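Local coordinates for protein peptidoglycan-binding domain 1 (Burkholderia, PDB 5NM7) that probably binds bacterial peptidoglycan through one domain and cleaves its glycan strands with a large lysozyme-like one, as the modular endolysin of a Burkholderia phage, at residues H120-Q125 with A162-I167; F181-F186 with F197-A202; A24-D29 with R39-A44. All coordinates share one frame; numbering follows the deposited sequence.

Contacts 1 and 2 both belong to the lysozyme-like, N-acetylmuramidase part of the chain. Their centres are about 15 Å apart and they touch. Ile121 and Gln125 of helix 119-128 pack on Phe186, with Ile121 CG2 lying 3.7 Å from Phe186 CD2. Ile121 also meets the methyl end of Met184. Contact 3 lies in the peptidoglycan-binding domain, on the opposite side of the chain's centre. Its centre is about 48 Å from that of contact 1 and about 37 Å from that of contact 2. A bound glycine lies about 5 Å from the side chain of Leu28 in contact 3. A bound glycine also lies about 11 Å from the side chain of Ile183 in contact 2.

Contact 1: H120-Q125 with A162-I167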
loop_
_atom_site.group_PDB
_atom_site.type_symbol
_atom_site.label_atom_id
_atom_site.label_comp_id
_atom_site.label_asym_id
_atom_site.label_seq_id
_atom_site.Cartn_x
_atom_site.Cartn_y
_atom_site.Cartn_z
ATOM N N HIS A 120 13.026 -15.953 8.344
ATOM C CA HIS A 120 13.246 -17.112 7.444
ATOM C C HIS A 120 13.878 -16.729 6.114
ATOM O O HIS A 120 14.637 -17.518 5.543
ATOM C CB HIS A 120 11.965 -17.935 7.302
ATOM C CG HIS A 120 10.936 -17.318 6.432
ATOM N ND1 HIS A 120 10.209 -16.205 6.805
ATOM C CD2 HIS A 120 10.501 -17.654 5.193
ATOM C CE1 HIS A 120 9.388 -15.874 5.820
ATOM N NE2 HIS A 120 9.522 -16.761 4.849
ATOM N N ILE A 121 13.624 -15.516 5.627
ATOM C CA ILE A 121 14.324 -15.011 4.476
ATOM C C ILE A 121 15.749 -14.593 4.850
ATOM O O ILE A 121 16.677 -14.737 4.038
ATOM C CB ILE A 121 13.570 -13.834 3.802
ATOM C CG1 ILE A 121 12.137 -14.250 3.419
ATOM C CG2 ILE A 121 14.307 -13.335 2.578
ATOM C CD1 ILE A 121 12.050 -15.459 2.496
ATOM N N MET A 122 15.940 -14.026 6.046
ATOM C CA MET A 122 17.306 -13.719 6.501
ATOM C C MET A 122 18.152 -15.000 6.494
ATOM O O MET A 122 19.255 -15.007 5.937
ATOM C CB MET A 122 17.323 -13.134 7.908
ATOM C CG MET A 122 18.723 -12.710 8.374
ATOM S SD MET A 122 19.360 -11.328 7.461
ATOM C CE MET A 122 20.672 -10.767 8.557
ATOM N N TYR A 123 17.614 -16.050 7.093
ATOM C CA TYR A 123 18.228 -17.378 7.077
ATOM C C TYR A 123 18.677 -17.758 5.653
ATOM O O TYR A 123 19.835 -18.130 5.411
ATOM C CB TYR A 123 17.239 -18.412 7.622
ATOM C CG TYR A 123 17.797 -19.815 7.656
ATOM C CD1 TYR A 123 18.784 -20.177 8.588
ATOM C CD2 TYR A 123 17.368 -20.778 6.743
ATOM C CE1 TYR A 123 19.314 -21.463 8.622
ATOM C CE2 TYR A 123 17.890 -22.067 6.772
ATOM C CZ TYR A 123 18.857 -22.402 7.711
ATOM O OH TYR A 123 19.376 -23.678 7.740
ATOM N N ARG A 124 17.760 -17.587 4.712
ATOM C CA ARG A 124 17.996 -17.906 3.318
ATOM C C ARG A 124 19.102 -17.046 2.678
ATOM O O ARG A 124 19.952 -17.562 1.939
ATOM C CB ARG A 124 16.678 -17.717 2.562
ATOM C CG ARG A 124 16.456 -18.605 1.375
ATOM C CD ARG A 124 15.038 -18.401 0.824
ATOM N NE ARG A 124 15.136 -18.585 -0.614
ATOM C CZ ARG A 124 15.194 -19.765 -1.242
ATOM N NH1 ARG A 124 15.075 -20.916 -0.582
ATOM N NH2 ARG A 124 15.339 -19.787 -2.565
ATOM N N GLN A 125 19.095 -15.741 2.950
ATOM C CA GLN A 125 20.042 -14.820 2.340
ATOM C C GLN A 125 21.457 -14.991 2.899
ATOM O O GLN A 125 22.447 -14.789 2.166
ATOM C CB GLN A 125 19.586 -13.354 2.476
ATOM C CG GLN A 125 18.264 -13.052 1.787
ATOM C CD GLN A 125 18.273 -13.404 0.302
ATOM O OE1 GLN A 125 17.773 -14.457 -0.095
ATOM N NE2 GLN A 125 18.865 -12.539 -0.510
ATOM N N ALA A 162 17.431 -3.584 12.930
ATOM C CA ALA A 162 18.687 -3.027 13.428
ATOM C C ALA A 162 19.585 -4.163 13.936
ATOM O O ALA A 162 20.800 -4.135 13.691
ATOM C CB ALA A 162 18.435 -1.988 14.507
ATOM N N SER A 163 18.997 -5.122 14.653
ATOM C CA SER A 163 19.729 -6.295 15.170
ATOM C C SER A 163 20.182 -7.204 14.050
ATOM O O SER A 163 21.351 -7.589 13.973
ATOM C CB SER A 163 18.927 -7.062 16.191
ATOM O OG SER A 163 18.454 -6.222 17.211
ATOM N N ALA A 164 19.267 -7.505 13.132
ATOM C CA ALA A 164 19.654 -8.256 11.946
ATOM C C ALA A 164 20.761 -7.588 11.136
ATOM O O ALA A 164 21.653 -8.284 10.611
ATOM C CB ALA A 164 18.431 -8.486 11.074
ATOM N N SER A 165 20.716 -6.267 11.032
ATOM C CA SER A 165 21.678 -5.505 10.258
ATOM C C SER A 165 23.117 -5.665 10.791
ATOM O O SER A 165 24.083 -5.589 10.029
ATOM C CB SER A 165 21.315 -4.039 10.230
ATOM O OG SER A 165 20.192 -3.832 9.393
ATOM N N GLN A 166 23.227 -5.885 12.092
ATOM C CA GLN A 166 24.533 -6.120 12.736
ATOM C C GLN A 166 25.094 -7.509 12.423
ATOM O O GLN A 166 26.289 -7.744 12.594
ATOM C CB GLN A 166 24.441 -5.874 14.253
ATOM C CG GLN A 166 24.238 -4.393 14.571
ATOM C CD GLN A 166 25.245 -3.443 13.927
ATOM O OE1 GLN A 166 26.454 -3.710 13.895
ATOM N NE2 GLN A 166 24.749 -2.326 13.388
ATOM N N ILE A 167 24.248 -8.419 11.952
ATOM C CA ILE A 167 24.708 -9.705 11.394
ATOM C C ILE A 167 25.176 -9.543 9.942
ATOM O O ILE A 167 26.276 -9.982 9.578
ATOM C CB ILE A 167 23.630 -10.786 11.469
ATOM C CG1 ILE A 167 23.145 -10.952 12.915
ATOM C CG2 ILE A 167 24.163 -12.106 10.920
ATOM C CD1 ILE A 167 21.923 -11.815 13.069
#
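Met122 reaches from helix 119-128 to helix 156-167 and touches Ala164 and Ile167 there. All of the touching is done by its terminal methyl. The CE atom of Met122 lies 3.4 Å from the carbonyl oxygen Ala164 O and 4.1 Å from Ala164 CB. Further along the helix the same methyl approaches Ile167 CB at 4.2 Å. CG anti to the backbone N (chi1 -176°) and a near-extended chi3 (162°) carry CE across, in spite of the bend at chi2. One flexible side chain therefore spans helices that are well separated, since the nearest CA atoms, those of Met122 and Ala164, are 8.1 Å apart. Ala164 offers a small methyl and its backbone carbonyl to the incoming CE. That carbonyl also accepts the hydrogen bond from Ile167 N, at 2.9 Å. Tyr117 of strand 115-117 touches both Met122 and Ala164, and helix 169-174 adds Cys171 against Met122 and Ala172 against Ala164. Met122 and Ala164 are buried. No hydrogen bond joins the two segments, so their direct contact rests on van der Waals packing around one methyl group.

Contact 2: F181-F186 with F197-A202; sequences FQIMGF and FAFVDA
Phe199 of helix 196-205 points its ring at the backbone of strand 183-184 and the turn that follows. Its CB leaves the helix toward the strand. CG is anti to the backbone N (chi1 172°), which carries the ring outward from the helix axis. From CG onward, one side of the ring does the touching. CD2 comes 4.2 Å from Gly185 CA, and CE2 comes closer, at 3.8 Å from the same CA. The approach to Gly185 is oblique to the ring plane. This residue has no side chain, so its bare CA takes the contact. The CA atoms of Gly185 and Phe199 are 7.3 Å apart, the shortest such distance between the segments. At the tip, CZ meets Ile183 in two ways. Ile183 O sits at the ring edge, near its plane, 4.1 Å from CZ. Ile183 CG2 packs 4.2 Å from the same atom, and the two side chains cross at about a right angle. CG2, the branch anti to the backbone N, is the one that meets the ring, while the longer branch leads away.

Both Ile183 and Phe199 are buried. Helix 207-219 sets Phe217 on Ile183 and Ala213 on Phe199, whose ring also meets Tyr193 edge-to-face and touches Trp188. A G1 beta bulge at Gln182 and Ile183, opposite Trp178, lies where strand 176-178 returns as 183-184, and Gly185 pairs with Thr176 through backbone hydrogen bonds. The ring thus packs between helix 196-205 and an outer strand of a small three-stranded antiparallel sheet. A small antiparallel sheet set among helices is characteristic of lysozyme-like folds.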
loop_
_atom_site.group_PDB
_atom_site.type_symbol
_atom_site.label_atom_id
_atom_site.label_comp_id
_atom_site.label_asym_id
_atom_site.label_seq_id
_atom_site.Cartn_x
_atom_site.Cartn_y
_atom_site.Cartn_z
ATOM N N PHE A 181 3.357 -1.325 -0.402
ATOM C CA PHE A 181 3.120 -2.641 -1.030
ATOM C C PHE A 181 3.981 -3.776 -0.519
ATOM O O PHE A 181 3.936 -4.878 -1.036
ATOM C CB PHE A 181 3.230 -2.489 -2.556
ATOM C CG PHE A 181 2.175 -1.617 -3.104
ATOM C CD1 PHE A 181 0.919 -2.129 -3.432
ATOM C CD2 PHE A 181 2.365 -0.270 -3.204
ATOM C CE1 PHE A 181 -0.079 -1.299 -3.870
ATOM C CE2 PHE A 181 1.366 0.548 -3.684
ATOM C CZ PHE A 181 0.127 0.039 -3.986
ATOM N N GLN A 182 4.773 -3.514 0.523
ATOM C CA GLN A 182 5.531 -4.537 1.205
ATOM C C GLN A 182 6.348 -5.405 0.241
ATOM O O GLN A 182 6.229 -6.643 0.232
ATOM C CB GLN A 182 4.616 -5.330 2.140
ATOM C CG GLN A 182 4.151 -4.494 3.319
ATOM C CD GLN A 182 5.290 -4.217 4.293
ATOM O OE1 GLN A 182 5.684 -5.113 5.031
ATOM N NE2 GLN A 182 5.839 -3.027 4.261
ATOM N N ILE A 183 7.126 -4.722 -0.586
ATOM C CA ILE A 183 8.001 -5.406 -1.547
ATOM C C ILE A 183 9.239 -5.881 -0.803
ATOM O O ILE A 183 9.900 -5.086 -0.095
ATOM C CB ILE A 183 8.327 -4.508 -2.726
ATOM C CG1 ILE A 183 7.053 -4.018 -3.431
ATOM C CG2 ILE A 183 9.268 -5.223 -3.696
ATOM C CD1 ILE A 183 6.144 -5.100 -3.973
ATOM N N MET A 184 9.563 -7.174 -0.941
ATOM C CA MET A 184 10.763 -7.706 -0.332
ATOM C C MET A 184 12.025 -7.109 -0.926
ATOM O O MET A 184 12.187 -7.010 -2.140
ATOM C CB MET A 184 10.808 -9.205 -0.437
ATOM C CG MET A 184 9.753 -9.930 0.375
ATOM S SD MET A 184 9.909 -9.704 2.151
ATOM C CE MET A 184 11.558 -10.280 2.518
ATOM N N GLY A 185 12.951 -6.721 -0.058
ATOM C CA GLY A 185 14.182 -6.126 -0.465
ATOM C C GLY A 185 15.022 -7.017 -1.410
ATOM O O GLY A 185 15.731 -6.481 -2.249
ATOM N N PHE A 186 14.895 -8.335 -1.289
ATOM C CA PHE A 186 15.688 -9.226 -2.142
ATOM C C PHE A 186 15.347 -9.127 -3.632
ATOM O O PHE A 186 16.127 -9.623 -4.489
ATOM C CB PHE A 186 15.644 -10.664 -1.663
ATOM C CG PHE A 186 14.314 -11.358 -1.797
ATOM C CD1 PHE A 186 13.827 -11.764 -3.041
ATOM C CD2 PHE A 186 13.567 -11.661 -0.676
ATOM C CE1 PHE A 186 12.603 -12.418 -3.140
ATOM C CE2 PHE A 186 12.355 -12.314 -0.762
ATOM C CZ PHE A 186 11.869 -12.696 -1.996
ATOM N N PHE A 197 20.762 -1.025 -0.897
ATOM C CA PHE A 197 20.768 0.247 -0.181
ATOM C C PHE A 197 20.059 1.330 -0.942
ATOM O O PHE A 197 19.330 2.115 -0.352
ATOM C CB PHE A 197 22.222 0.641 0.204
ATOM C CG PHE A 197 22.890 -0.405 1.027
ATOM C CD1 PHE A 197 23.709 -1.367 0.429
ATOM C CD2 PHE A 197 22.651 -0.491 2.378
ATOM C CE1 PHE A 197 24.287 -2.368 1.177
ATOM C CE2 PHE A 197 23.239 -1.486 3.139
ATOM C CZ PHE A 197 24.044 -2.438 2.532
ATOM N N ALA A 198 20.229 1.358 -2.259
ATOM C CA ALA A 198 19.540 2.332 -3.094
ATOM C C ALA A 198 18.028 2.055 -3.126
ATOM O O ALA A 198 17.226 2.983 -3.158
ATOM C CB ALA A 198 20.099 2.355 -4.515
ATOM N N PHE A 199 17.668 0.780 -3.145
ATOM C CA PHE A 199 16.264 0.380 -3.074
ATOM C C PHE A 199 15.621 0.923 -1.788
ATOM O O PHE A 199 14.568 1.590 -1.819
ATOM C CB PHE A 199 16.124 -1.132 -3.145
ATOM C CG PHE A 199 14.757 -1.622 -2.891
ATOM C CD1 PHE A 199 13.804 -1.572 -3.898
ATOM C CD2 PHE A 199 14.400 -2.122 -1.645
ATOM C CE1 PHE A 199 12.506 -2.029 -3.660
ATOM C CE2 PHE A 199 13.108 -2.587 -1.423
ATOM C CZ PHE A 199 12.168 -2.535 -2.430
ATOM N N VAL A 200 16.279 0.659 -0.677
ATOM C CA VAL A 200 15.779 1.112 0.612
ATOM C C VAL A 200 15.718 2.638 0.685
ATOM O O VAL A 200 14.737 3.188 1.172
ATOM C CB VAL A 200 16.563 0.460 1.774
ATOM C CG1 VAL A 200 16.212 1.084 3.132
ATOM C CG2 VAL A 200 16.296 -1.030 1.816
ATOM N N ASP A 201 16.759 3.325 0.210
ATOM C CA ASP A 201 16.731 4.777 0.140
ATOM C C ASP A 201 15.519 5.284 -0.622
ATOM O O ASP A 201 14.900 6.248 -0.218
ATOM C CB ASP A 201 18.002 5.346 -0.500
ATOM C CG ASP A 201 19.249 5.199 0.385
ATOM O OD1 ASP A 201 19.150 5.052 1.608
ATOM O OD2 ASP A 201 20.357 5.292 -0.163
ATOM N N ALA A 202 15.171 4.618 -1.729
ATOM C CA ALA A 202 13.992 5.022 -2.493
ATOM C C ALA A 202 12.721 4.817 -1.656
ATOM O O ALA A 202 11.794 5.664 -1.653
ATOM C CB ALA A 202 13.902 4.248 -3.788
#

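Contact 3: A24-D29 with R39-A44; sequences AGARLD and RDAVMA
Leu28 lays both methyls of its forked end against Ala41 CB, on the side of helix 36-48 that the loop runs along. Leu28 CD1 is 3.9 Å from Ala41 CB and CD2 is 4.2 Å from it, so the alanine methyl meets both branches of the fork. CG is anti to the carbonyl carbon and beside the backbone N (chi1 -71°), which sends the fork toward the helix. Ala26 comes to the same methyl from further back along the loop. Its CB is 4.2 Å from Ala41 CB, a plain methyl-to-methyl contact. The backbones come close here, with 6.3 Å between the CA atoms of Ala26 and Ala41. All three residues point their CB atoms across the contact, and Ala41 has the largest share of the buried surface. No hydrogen bond crosses between the segments.

The loop is set up by the end of the preceding helix. Gly25, with positive phi (111°), is the C-prime residue of a Schellman motif. Ala26 N bonds to Leu21 O, and Gly25 N bonds to Ile22 O. The chain then runs alongside helix 36-48. Leu21 touches Ala26, Leu28 and Val42, and Ile22 and Ala37 also lie on Leu28. The contact is part of a small apolar patch between helix 12-23, the loop and helix 36-48. The glycine bound near Leu28 is probably the one in the pocket lined by Gln18, Asp31 and Ala37. Helices 12-23, 36-48 and 59-67 are consistent with the small helical fold of the peptidoglycan-binding domain family, with loop 24-29 packed on helix 36-48.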
loop_
_atom_site.group_PDB
_atom_site.type_symbol
_atom_site.label_atom_id
_atom_site.label_comp_id
_atom_site.label_asym_id
_atom_site.label_seq_id
_atom_site.Cartn_x
_atom_site.Cartn_y
_atom_site.Cartn_z
ATOM N N ALA A 24 -15.536 22.795 2.196
ATOM C CA ALA A 24 -14.587 22.720 1.072
ATOM C C ALA A 24 -15.207 22.852 -0.335
ATOM O O ALA A 24 -14.506 22.682 -1.344
ATOM C CB ALA A 24 -13.795 21.416 1.174
ATOM N N GLY A 25 -16.495 23.174 -0.428
ATOM C CA GLY A 25 -17.163 23.403 -1.694
ATOM C C GLY A 25 -18.210 22.423 -2.172
ATOM O O GLY A 25 -18.829 22.663 -3.210
ATOM N N ALA A 26 -18.441 21.312 -1.452
ATOM C CA ALA A 26 -19.401 20.290 -1.899
ATOM C C ALA A 26 -20.852 20.752 -1.747
ATOM O O ALA A 26 -21.146 21.630 -0.948
ATOM C CB ALA A 26 -19.218 18.983 -1.098
ATOM N N ARG A 27 -21.738 20.132 -2.508
ATOM C CA ARG A 27 -23.177 20.280 -2.323
ATOM C C ARG A 27 -23.746 18.943 -1.875
ATOM O O ARG A 27 -23.820 17.990 -2.664
ATOM C CB ARG A 27 -23.818 20.750 -3.631
ATOM C CG ARG A 27 -23.381 22.155 -4.052
ATOM C CD ARG A 27 -23.665 22.442 -5.532
ATOM N NE ARG A 27 -24.945 21.890 -6.049
ATOM C CZ ARG A 27 -25.104 21.288 -7.238
ATOM N NH1 ARG A 27 -26.317 20.843 -7.577
ATOM N NH2 ARG A 27 -24.084 21.100 -8.080
ATOM N N LEU A 28 -24.166 18.879 -0.608
ATOM C CA LEU A 28 -24.671 17.649 0.012
ATOM C C LEU A 28 -25.765 17.907 1.007
ATOM O O LEU A 28 -25.722 18.909 1.713
ATOM C CB LEU A 28 -23.560 16.987 0.845
ATOM C CG LEU A 28 -22.402 16.330 0.111
ATOM C CD1 LEU A 28 -21.323 15.939 1.112
ATOM C CD2 LEU A 28 -22.899 15.110 -0.658
ATOM N N ASP A 29 -26.689 16.957 1.101
ATOM C CA ASP A 29 -27.677 16.917 2.178
ATOM C C ASP A 29 -26.905 16.437 3.418
ATOM O O ASP A 29 -26.196 15.431 3.372
ATOM C CB ASP A 29 -28.843 15.945 1.829
ATOM C CG ASP A 29 -30.201 16.406 2.371
ATOM O OD1 ASP A 29 -31.240 15.904 1.871
ATOM O OD2 ASP A 29 -30.246 17.259 3.291
ATOM N N ARG A 39 -19.848 9.707 -0.874
ATOM C CA ARG A 39 -18.657 9.077 -1.459
ATOM C C ARG A 39 -18.119 9.857 -2.662
ATOM O O ARG A 39 -16.916 10.134 -2.751
ATOM C CB ARG A 39 -18.934 7.633 -1.873
ATOM C CG ARG A 39 -17.719 6.966 -2.512
ATOM C CD ARG A 39 -17.857 5.462 -2.723
ATOM N NE ARG A 39 -18.918 4.932 -3.564
ATOM C CZ ARG A 39 -19.195 3.638 -3.508
ATOM N NH1 ARG A 39 -20.143 3.069 -4.228
ATOM N NH2 ARG A 39 -18.474 2.899 -2.677
ATOM N N ASP A 40 -19.012 10.209 -3.585
ATOM C CA ASP A 40 -18.643 11.034 -4.744
ATOM C C ASP A 40 -18.019 12.337 -4.333
ATOM O O ASP A 40 -17.056 12.783 -4.958
ATOM C CB ASP A 40 -19.853 11.338 -5.636
ATOM C CG ASP A 40 -20.333 10.146 -6.392
ATOM O OD1 ASP A 40 -19.694 9.077 -6.323
ATOM O OD2 ASP A 40 -21.395 10.262 -7.010
ATOM N N ALA A 41 -18.562 12.964 -3.288
ATOM C CA ALA A 41 -17.987 14.209 -2.788
ATOM C C ALA A 41 -16.584 14.012 -2.221
ATOM O O ALA A 41 -15.714 14.854 -2.440
ATOM C CB ALA A 41 -18.900 14.871 -1.745
ATOM N N VAL A 42 -16.378 12.915 -1.490
ATOM C CA VAL A 42 -15.077 12.599 -0.950
ATOM C C VAL A 42 -14.126 12.403 -2.133
ATOM O O VAL A 42 -13.046 12.966 -2.146
ATOM C CB VAL A 42 -15.120 11.373 -0.020
ATOM C CG1 VAL A 42 -13.728 10.939 0.376
ATOM C CG2 VAL A 42 -15.879 11.708 1.240
ATOM N N MET A 43 -14.570 11.645 -3.138
ATOM C CA MET A 43 -13.748 11.435 -4.329
ATOM C C MET A 43 -13.377 12.730 -5.035
ATOM O O MET A 43 -12.206 12.970 -5.335
ATOM C CB MET A 43 -14.423 10.461 -5.306
ATOM C CG MET A 43 -14.324 9.016 -4.884
ATOM S SD MET A 43 -14.424 7.916 -6.319
ATOM C CE MET A 43 -16.123 8.249 -6.781
ATOM N N ALA A 44 -14.365 13.605 -5.244
ATOM C CA ALA A 44 -14.132 14.886 -5.870
ATOM C C ALA A 44 -13.184 15.741 -5.038
ATOM O O ALA A 44 -12.278 16.383 -5.568
ATOM C CB ALA A 44 -15.453 15.616 -6.142
#